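Local coordinates for protein peptidoglycan D,D-transpeptidase PbpA (PDB 3UN7) that probably catalyses the D,D-transpeptidation that cross-links peptidoglycan in the mycobacterial cell wall, and is probably required for regulating cell length, at residues Val134-Glu137 with Lys142-Ala145; Glu322-Ile327 with Lys424-Val429; Tyr414-Pro419 with Ala452-Ala457; Gly29-Ala34 with Ile109-Gln114. All blocks are in the same frame, centred on the assembly; numbering follows the deposited sequence.

Interaction 1: residues Val134-Glu137 with Lys142-Ala145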
# COMPACT_ATOMS: atom_id res chain seq x y z
N VAL A 134 3.40 -0.17 2.45
CA VAL A 134 2.36 -1.03 2.99
C VAL A 134 2.97 -2.41 3.14
O VAL A 134 3.69 -2.88 2.24
CB VAL A 134 1.11 -1.14 2.06
CG1 VAL A 134 0.11 -2.15 2.62
CG2 VAL A 134 0.44 0.22 1.91
N ALA A 135 2.69 -3.05 4.27
CA ALA A 135 3.07 -4.43 4.49
C ALA A 135 1.83 -5.22 4.89
O ALA A 135 1.02 -4.78 5.71
CB ALA A 135 4.18 -4.54 5.54
N LEU A 136 1.68 -6.38 4.27
CA LEU A 136 0.52 -7.23 4.48
C LEU A 136 1.01 -8.62 4.82
O LEU A 136 2.09 -9.04 4.38
CB LEU A 136 -0.34 -7.31 3.21
CG LEU A 136 -0.94 -6.02 2.63
CD1 LEU A 136 -1.72 -6.31 1.36
CD2 LEU A 136 -1.85 -5.31 3.66
N GLU A 137 0.22 -9.34 5.60
CA GLU A 137 0.48 -10.76 5.83
C GLU A 137 -0.38 -11.53 4.84
O GLU A 137 -1.60 -11.51 4.96
CB GLU A 137 0.07 -11.14 7.25
CG GLU A 137 0.36 -12.59 7.62
CD GLU A 137 0.24 -12.80 9.10
OE1 GLU A 137 -0.89 -12.80 9.61
OE2 GLU A 137 1.29 -12.94 9.77
N LYS A 142 -3.82 -9.40 7.37
CA LYS A 142 -3.40 -8.43 8.37
C LYS A 142 -2.58 -7.33 7.74
O LYS A 142 -1.66 -7.62 6.97
CB LYS A 142 -2.54 -9.08 9.45
CG LYS A 142 -3.30 -9.76 10.51
CD LYS A 142 -2.35 -10.11 11.65
CE LYS A 142 -2.81 -11.35 12.35
NZ LYS A 142 -1.92 -11.71 13.49
N ILE A 143 -2.90 -6.08 8.08
CA ILE A 143 -2.12 -4.92 7.62
C ILE A 143 -1.05 -4.72 8.68
O ILE A 143 -1.36 -4.38 9.82
CB ILE A 143 -3.00 -3.65 7.37
CG1 ILE A 143 -3.93 -3.87 6.16
CG2 ILE A 143 -2.14 -2.39 7.16
CD1 ILE A 143 -5.03 -2.81 6.01
N LEU A 144 0.20 -4.99 8.32
CA LEU A 144 1.32 -5.00 9.27
C LEU A 144 2.04 -3.65 9.32
O LEU A 144 2.70 -3.32 10.30
CB LEU A 144 2.30 -6.13 8.94
CG LEU A 144 1.74 -7.56 8.81
CD1 LEU A 144 2.79 -8.52 8.24
CD2 LEU A 144 1.22 -8.08 10.14
N ALA A 145 1.88 -2.87 8.25
CA ALA A 145 2.39 -1.52 8.24
C ALA A 145 1.59 -0.73 7.24
O ALA A 145 1.18 -1.25 6.19
CB ALA A 145 3.90 -1.48 7.87
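The β-hairpin of strands 131-136 and 143-149 pairs A135 and L136 with A145 and I143, and a classic β bulge interrupts its ladder. The strands run antiparallel here, with their short axes 4.5 Å apart. A135 N donates to A145 O at 3.0 Å, nearly straight. On the return, A135 O receives two N-H groups from the same face of its carbonyl plane: L144 N at 2.7 Å and A145 N at 3.3 Å. The extra residue, L144, shifts the register by one and points toward the other strand, its CD1 lying against the L136-E137 peptide. E137 N then closes on K142 O at 2.9 Å, the donor lying in the carbonyl plane.

On one face the methyls of A135 and A145 meet, CB to CB 3.9 Å, beneath I113 of helix 111-123. On the other face L136 and I143 lie side by side and point the same way, with L136 CD2 3.6 Å from I143 CG1, while L318 and A321 of helix 317-328 cover L136. At the turn end, E137 and K142 run alongside as extended chains. E137 OE1 grazes the lysine methylenes but stays 4.2 Å from K142 NZ, beyond a salt bridge, and is hydrogen-bonded to T140. In this chain the bulged hairpin forms one edge of an antiparallel sheet with helices on both faces, typical of penicillin-binding transpeptidase domains.

Interaction 2: residues Glu322-Ile327 with Lys424-Val429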
# COMPACT_ATOMS: atom_id res chain seq x y z
N GLU A 322 -1.47 -5.64 -2.25
CA GLU A 322 -2.48 -6.70 -2.34
C GLU A 322 -2.24 -7.65 -3.54
O GLU A 322 -2.44 -8.87 -3.43
CB GLU A 322 -3.88 -6.08 -2.43
CG GLU A 322 -4.88 -6.58 -1.38
CD GLU A 322 -6.19 -5.78 -1.36
OE1 GLU A 322 -6.12 -4.53 -1.28
OE2 GLU A 322 -7.29 -6.39 -1.42
N ILE A 323 -1.84 -7.09 -4.68
CA ILE A 323 -1.45 -7.92 -5.85
C ILE A 323 -0.32 -8.86 -5.45
O ILE A 323 -0.39 -10.08 -5.69
CB ILE A 323 -1.05 -7.06 -7.06
CG1 ILE A 323 -2.27 -6.35 -7.63
CG2 ILE A 323 -0.41 -7.91 -8.17
CD1 ILE A 323 -1.93 -5.14 -8.48
N ALA A 324 0.71 -8.31 -4.82
CA ALA A 324 1.84 -9.11 -4.35
C ALA A 324 1.39 -10.16 -3.30
O ALA A 324 1.82 -11.32 -3.35
CB ALA A 324 2.95 -8.19 -3.79
N ALA A 325 0.53 -9.75 -2.36
CA ALA A 325 0.01 -10.65 -1.31
C ALA A 325 -0.83 -11.79 -1.90
O ALA A 325 -0.76 -12.93 -1.47
CB ALA A 325 -0.83 -9.86 -0.31
N THR A 326 -1.65 -11.45 -2.89
CA THR A 326 -2.46 -12.44 -3.62
C THR A 326 -1.61 -13.53 -4.30
O THR A 326 -1.87 -14.72 -4.12
CB THR A 326 -3.39 -11.71 -4.63
OG1 THR A 326 -4.30 -10.88 -3.89
CG2 THR A 326 -4.23 -12.70 -5.46
N ILE A 327 -0.60 -13.12 -5.06
CA ILE A 327 0.34 -14.05 -5.67
C ILE A 327 1.00 -14.88 -4.56
O ILE A 327 1.01 -16.11 -4.63
CB ILE A 327 1.37 -13.31 -6.56
CG1 ILE A 327 0.63 -12.67 -7.75
CG2 ILE A 327 2.43 -14.25 -7.12
CD1 ILE A 327 1.37 -11.49 -8.39
N LYS A 424 5.49 -14.72 4.22
CA LYS A 424 4.98 -14.25 5.51
C LYS A 424 4.67 -12.76 5.48
O LYS A 424 4.00 -12.23 6.37
CB LYS A 424 5.97 -14.58 6.63
CG LYS A 424 5.98 -16.06 6.94
CD LYS A 424 7.39 -16.62 6.94
CE LYS A 424 7.41 -18.17 6.99
NZ LYS A 424 8.27 -18.77 5.91
N VAL A 425 5.15 -12.10 4.44
CA VAL A 425 4.97 -10.67 4.31
C VAL A 425 4.94 -10.31 2.81
O VAL A 425 5.63 -10.94 2.00
CB VAL A 425 6.07 -9.90 5.09
CG1 VAL A 425 7.50 -10.26 4.60
CG2 VAL A 425 5.82 -8.38 5.11
N ALA A 426 4.13 -9.33 2.48
CA ALA A 426 4.11 -8.75 1.14
C ALA A 426 4.19 -7.24 1.34
O ALA A 426 3.62 -6.73 2.30
CB ALA A 426 2.84 -9.12 0.45
N VAL A 427 4.89 -6.54 0.46
CA VAL A 427 5.09 -5.10 0.62
C VAL A 427 4.85 -4.36 -0.68
O VAL A 427 4.96 -4.92 -1.77
CB VAL A 427 6.52 -4.74 1.16
CG1 VAL A 427 6.78 -5.43 2.50
CG2 VAL A 427 7.65 -5.10 0.13
N ALA A 428 4.46 -3.10 -0.55
CA ALA A 428 4.52 -2.16 -1.66
C ALA A 428 5.18 -0.90 -1.17
O ALA A 428 4.82 -0.38 -0.10
CB ALA A 428 3.15 -1.84 -2.20
N VAL A 429 6.13 -0.41 -1.96
CA VAL A 429 6.80 0.86 -1.68
C VAL A 429 6.51 1.74 -2.86
O VAL A 429 6.73 1.34 -4.02
CB VAL A 429 8.31 0.67 -1.53
CG1 VAL A 429 9.02 2.02 -1.31
CG2 VAL A 429 8.62 -0.31 -0.42
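Helix-on-sheet packing in the transpeptidase domain brings A325 and A324 of helix 317-328 down on A426 of strand 425-431. The two elements run nearly antiparallel, at 156° between their directions, with short axes 7.0 Å apart. A426 points its methyl at the helix, where CB comes within 3.7 Å of A325 CA and equally near A325 N, so it presses on the helix backbone as much as on a side chain. Beside it, the methyls of A325 and A426 touch at 3.8 Å. A324 does point to the strand, yet adds only a looser contact, its CB 4.3 Å from A426 CB.

Away from the strand, T326 OG1 returns to the E322 carbonyl at 2.8 Å. T326 N reaches the same E322 O from the opposite face of the carbonyl plane, so two donors grip one oxygen; OG1 is also hydrogen-bonded to T333. F417, on the neighbouring strand, packs against A426 and I327.

With nothing bulkier than a methyl at the interface, the helix can lie close over the sheet. Cohesion between the segments is buried van der Waals contact, while amides such as T326 N and V427 N bond within helix or sheet.

Interaction 3: residues Tyr414-Pro419 with Ala452-Ala457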
# COMPACT_ATOMS: atom_id res chain seq x y z
N TYR A 414 8.26 -0.52 -5.74
CA TYR A 414 8.76 -1.88 -5.49
C TYR A 414 7.61 -2.63 -4.86
O TYR A 414 7.05 -2.19 -3.87
CB TYR A 414 9.92 -1.82 -4.51
CG TYR A 414 10.61 -3.14 -4.16
CD1 TYR A 414 11.49 -3.76 -5.05
CD2 TYR A 414 10.42 -3.72 -2.90
CE1 TYR A 414 12.15 -4.94 -4.70
CE2 TYR A 414 11.07 -4.88 -2.54
CZ TYR A 414 11.92 -5.50 -3.45
OH TYR A 414 12.55 -6.64 -3.06
N ILE A 415 7.24 -3.77 -5.44
CA ILE A 415 6.28 -4.66 -4.80
C ILE A 415 6.94 -6.03 -4.63
O ILE A 415 7.72 -6.45 -5.49
CB ILE A 415 4.92 -4.74 -5.54
CG1 ILE A 415 5.07 -5.27 -6.98
CG2 ILE A 415 4.24 -3.36 -5.56
CD1 ILE A 415 3.73 -5.68 -7.62
N ALA A 416 6.66 -6.70 -3.52
CA ALA A 416 7.45 -7.89 -3.18
C ALA A 416 6.80 -8.75 -2.13
O ALA A 416 5.89 -8.32 -1.42
CB ALA A 416 8.86 -7.49 -2.73
N PHE A 417 7.24 -10.00 -2.06
CA PHE A 417 6.88 -10.89 -0.97
C PHE A 417 8.02 -11.85 -0.65
O PHE A 417 8.91 -12.06 -1.46
CB PHE A 417 5.54 -11.59 -1.22
CG PHE A 417 5.51 -12.45 -2.45
CD1 PHE A 417 5.83 -13.80 -2.37
CD2 PHE A 417 5.10 -11.92 -3.68
CE1 PHE A 417 5.77 -14.61 -3.51
CE2 PHE A 417 5.03 -12.72 -4.82
CZ PHE A 417 5.36 -14.07 -4.73
N ALA A 418 8.00 -12.39 0.57
CA ALA A 418 9.10 -13.21 1.06
C ALA A 418 8.66 -13.96 2.32
O ALA A 418 7.73 -13.52 2.98
CB ALA A 418 10.32 -12.32 1.38
N PRO A 419 9.28 -15.12 2.62
CA PRO A 419 10.18 -15.87 1.75
C PRO A 419 9.37 -16.34 0.56
O PRO A 419 8.20 -16.69 0.73
CB PRO A 419 10.59 -17.08 2.61
CG PRO A 419 10.34 -16.66 4.01
CD PRO A 419 9.12 -15.79 3.93
N ALA A 452 14.25 -3.53 3.57
CA ALA A 452 14.35 -3.21 5.02
C ALA A 452 13.05 -3.55 5.74
O ALA A 452 13.05 -3.93 6.92
CB ALA A 452 14.67 -1.73 5.23
N VAL A 453 11.93 -3.39 5.04
CA VAL A 453 10.61 -3.67 5.60
C VAL A 453 10.41 -5.17 5.75
O VAL A 453 9.95 -5.65 6.80
CB VAL A 453 9.48 -3.00 4.77
CG1 VAL A 453 8.13 -3.46 5.23
CG2 VAL A 453 9.58 -1.50 4.89
N ILE A 454 10.78 -5.91 4.70
CA ILE A 454 10.76 -7.37 4.72
C ILE A 454 11.68 -7.93 5.82
O ILE A 454 11.28 -8.83 6.57
CB ILE A 454 11.13 -7.97 3.34
CG1 ILE A 454 10.04 -7.63 2.33
CG2 ILE A 454 11.34 -9.49 3.45
CD1 ILE A 454 10.43 -7.82 0.85
N GLU A 455 12.88 -7.37 5.93
CA GLU A 455 13.84 -7.81 6.95
C GLU A 455 13.22 -7.66 8.33
O GLU A 455 13.29 -8.58 9.14
CB GLU A 455 15.14 -7.01 6.86
CG GLU A 455 16.24 -7.50 7.82
CD GLU A 455 17.61 -6.93 7.47
OE1 GLU A 455 17.80 -6.45 6.31
OE2 GLU A 455 18.52 -6.97 8.35
N ALA A 456 12.60 -6.51 8.58
CA ALA A 456 11.96 -6.22 9.87
C ALA A 456 10.84 -7.22 10.15
O ALA A 456 10.72 -7.74 11.27
CB ALA A 456 11.42 -4.80 9.90
N ALA A 457 10.04 -7.50 9.13
CA ALA A 457 8.96 -8.49 9.22
C ALA A 457 9.43 -9.90 9.56
O ALA A 457 8.74 -10.63 10.28
CB ALA A 457 8.14 -8.51 7.92
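Strand 411-418 packs against helix 446-458, and the nearest CA atoms are those of A418 and I454, 7.1 Å apart. A416 and A418, two residues apart on the strand, both point toward the helix, and within 452-457 I454 alone meets them. Its two branches divide the work. The γ-methyl, I454 CG2, sits 3.7 Å from A418 CB, while the longer arm ends with I454 CD1 3.9 Å from A416 CB. A chi1 of -67° sets CG1 beside the backbone N and CG2 anti to it, so the fork opens along the strand and each methyl finds one alanine.

Y414 projects from the same side of the strand; its ring packs against A446, A447 and R451, and its hydroxyl is hydrogen-bonded to E378. Past A418 a cis peptide leads into P419, where the strand ends and P419 packs on L458. V453, next to I454, rests on V427 of the adjoining strand, which widens the seam between helix and sheet.

Three buried residues thus make the whole contact between these segments, purely apolar and without polar links; its fit rests on a branched side chain spanning two small ones.

Interaction 4: residues Gly29-Ala34 with Ile109-Gln114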
# COMPACT_ATOMS: atom_id res chain seq x y z
N GLY A 29 1.13 -4.27 18.67
CA GLY A 29 2.13 -5.12 19.31
C GLY A 29 2.27 -4.91 20.82
O GLY A 29 3.35 -5.05 21.36
N GLY A 30 1.17 -4.58 21.49
CA GLY A 30 1.20 -4.29 22.94
C GLY A 30 1.70 -2.90 23.30
O GLY A 30 1.96 -2.60 24.48
N GLN A 31 1.87 -2.04 22.30
CA GLN A 31 2.37 -0.69 22.52
C GLN A 31 1.27 0.31 22.22
O GLN A 31 0.45 0.08 21.33
CB GLN A 31 3.59 -0.42 21.64
CG GLN A 31 4.68 -1.48 21.88
CD GLN A 31 5.99 -1.14 21.23
OE1 GLN A 31 6.51 -1.92 20.43
NE2 GLN A 31 6.57 0.01 21.60
N LEU A 32 1.28 1.43 22.94
CA LEU A 32 0.25 2.43 22.78
C LEU A 32 0.55 3.31 21.58
O LEU A 32 1.68 3.80 21.42
CB LEU A 32 0.09 3.27 24.05
CG LEU A 32 -0.16 2.44 25.32
CD1 LEU A 32 -0.25 3.32 26.58
CD2 LEU A 32 -1.41 1.59 25.14
N LEU A 33 -0.45 3.47 20.72
CA LEU A 33 -0.35 4.39 19.60
C LEU A 33 -1.10 5.67 19.93
O LEU A 33 -0.71 6.73 19.46
CB LEU A 33 -0.96 3.77 18.34
CG LEU A 33 -0.47 2.39 17.86
CD1 LEU A 33 -0.94 2.18 16.42
CD2 LEU A 33 1.05 2.25 17.97
N ALA A 34 -2.19 5.54 20.68
CA ALA A 34 -3.00 6.69 21.09
C ALA A 34 -3.62 6.41 22.45
O ALA A 34 -4.08 5.29 22.70
CB ALA A 34 -4.09 7.04 20.03
N ILE A 109 -1.04 -3.77 13.28
CA ILE A 109 0.25 -3.17 12.94
C ILE A 109 1.36 -3.80 13.77
O ILE A 109 1.21 -3.96 14.98
CB ILE A 109 0.25 -1.61 13.16
CG1 ILE A 109 -0.76 -0.92 12.22
CG2 ILE A 109 1.66 -1.00 12.96
CD1 ILE A 109 -0.38 -0.93 10.74
N ASN A 110 2.47 -4.15 13.12
CA ASN A 110 3.67 -4.57 13.83
C ASN A 110 4.58 -3.34 13.93
O ASN A 110 5.05 -2.87 12.90
CB ASN A 110 4.35 -5.73 13.07
CG ASN A 110 5.60 -6.25 13.77
OD1 ASN A 110 6.35 -5.49 14.38
ND2 ASN A 110 5.83 -7.56 13.67
N PRO A 111 4.80 -2.81 15.15
CA PRO A 111 5.57 -1.59 15.36
C PRO A 111 6.97 -1.64 14.75
O PRO A 111 7.41 -0.65 14.18
CB PRO A 111 5.64 -1.50 16.89
CG PRO A 111 4.37 -2.13 17.33
CD PRO A 111 4.29 -3.33 16.43
N ARG A 112 7.63 -2.79 14.84
CA ARG A 112 8.96 -3.00 14.23
C ARG A 112 8.89 -2.77 12.72
O ARG A 112 9.77 -2.12 12.15
CB ARG A 112 9.48 -4.42 14.49
CG ARG A 112 9.66 -4.74 15.96
CD ARG A 112 10.32 -6.10 16.15
NE ARG A 112 11.76 -5.97 16.40
CZ ARG A 112 12.40 -6.44 17.47
NH1 ARG A 112 11.73 -7.09 18.42
NH2 ARG A 112 13.71 -6.26 17.60
N ILE A 113 7.84 -3.27 12.09
CA ILE A 113 7.70 -3.13 10.64
C ILE A 113 7.35 -1.68 10.28
O ILE A 113 7.99 -1.08 9.43
CB ILE A 113 6.69 -4.14 10.06
CG1 ILE A 113 7.07 -5.57 10.50
CG2 ILE A 113 6.65 -4.08 8.51
CD1 ILE A 113 6.07 -6.64 10.05
N GLN A 114 6.35 -1.11 10.96
CA GLN A 114 5.96 0.28 10.74
C GLN A 114 7.17 1.23 10.88
O GLN A 114 7.38 2.11 10.04
CB GLN A 114 4.86 0.68 11.73
CG GLN A 114 4.32 2.09 11.53
CD GLN A 114 3.15 2.13 10.58
OE1 GLN A 114 2.72 1.10 10.07
NE2 GLN A 114 2.61 3.33 10.34
O HOH W 1 -0.44 -5.20 16.65
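G29 meets the residues just before helix 111-123 at the bend that leads into strand 31-38. Its amide is linked to I109 through a water, which accepts from G29 N at 2.7 Å and donates to I109 O, likewise at 2.7 Å; directly, G29 N and I109 O are 3.7 Å apart. Beside this bridge the P111 ring closes on the glycine, with P111 CD 4.0 Å from G29 CA. G29 and G30, both with positive phi, form the type I' turn that joins strands 26-28 and 31-38.

Q31 then points toward the proline. Its CG lies beside the backbone N (chi1 -55°) and the chain beyond is extended, which carries the amide across to P111, where OE1 rests 3.7 Å from P111 CB. Further on, L33 also points toward the helix and packs on Y55, a residue that touches P111 and Q114 too and so fills in between the segments. L33 and A34 together face I26 in a classic β bulge. Across the contact, N110 is the N-cap, its OD1 taking a weak hydrogen bond from R112 N at 3.0 Å, the N-cap bond of the helix.

The polar link is therefore water-mediated, and the rest is van der Waals contact of the proline ring with glycine backbone and amide oxygen, a partly solvent-exposed joint without a direct hydrogen bond between the segments.

Overall arrangement
From the N terminus, interaction 4 comes first, closing a loop of 74 residues by bringing 29-34, in the dimerisation domain, back to the start of helix 111-123. Interaction 1 follows in series as a short hairpin, and L144 O accepts from N110 N to join the two. Interaction 2 closes a loop of 96 residues and interaction 3 one of 32; they cross, since their segments alternate along the chain, and V427 N bonds to A416 O between their strands. Strand 131-136 adjoins 425-431, so interactions 1, 2 and 3 share one sheet, with helices 317-328 and 446-458 on opposite faces. I113 packs against V453 and A457, tying interaction 4 to interaction 3.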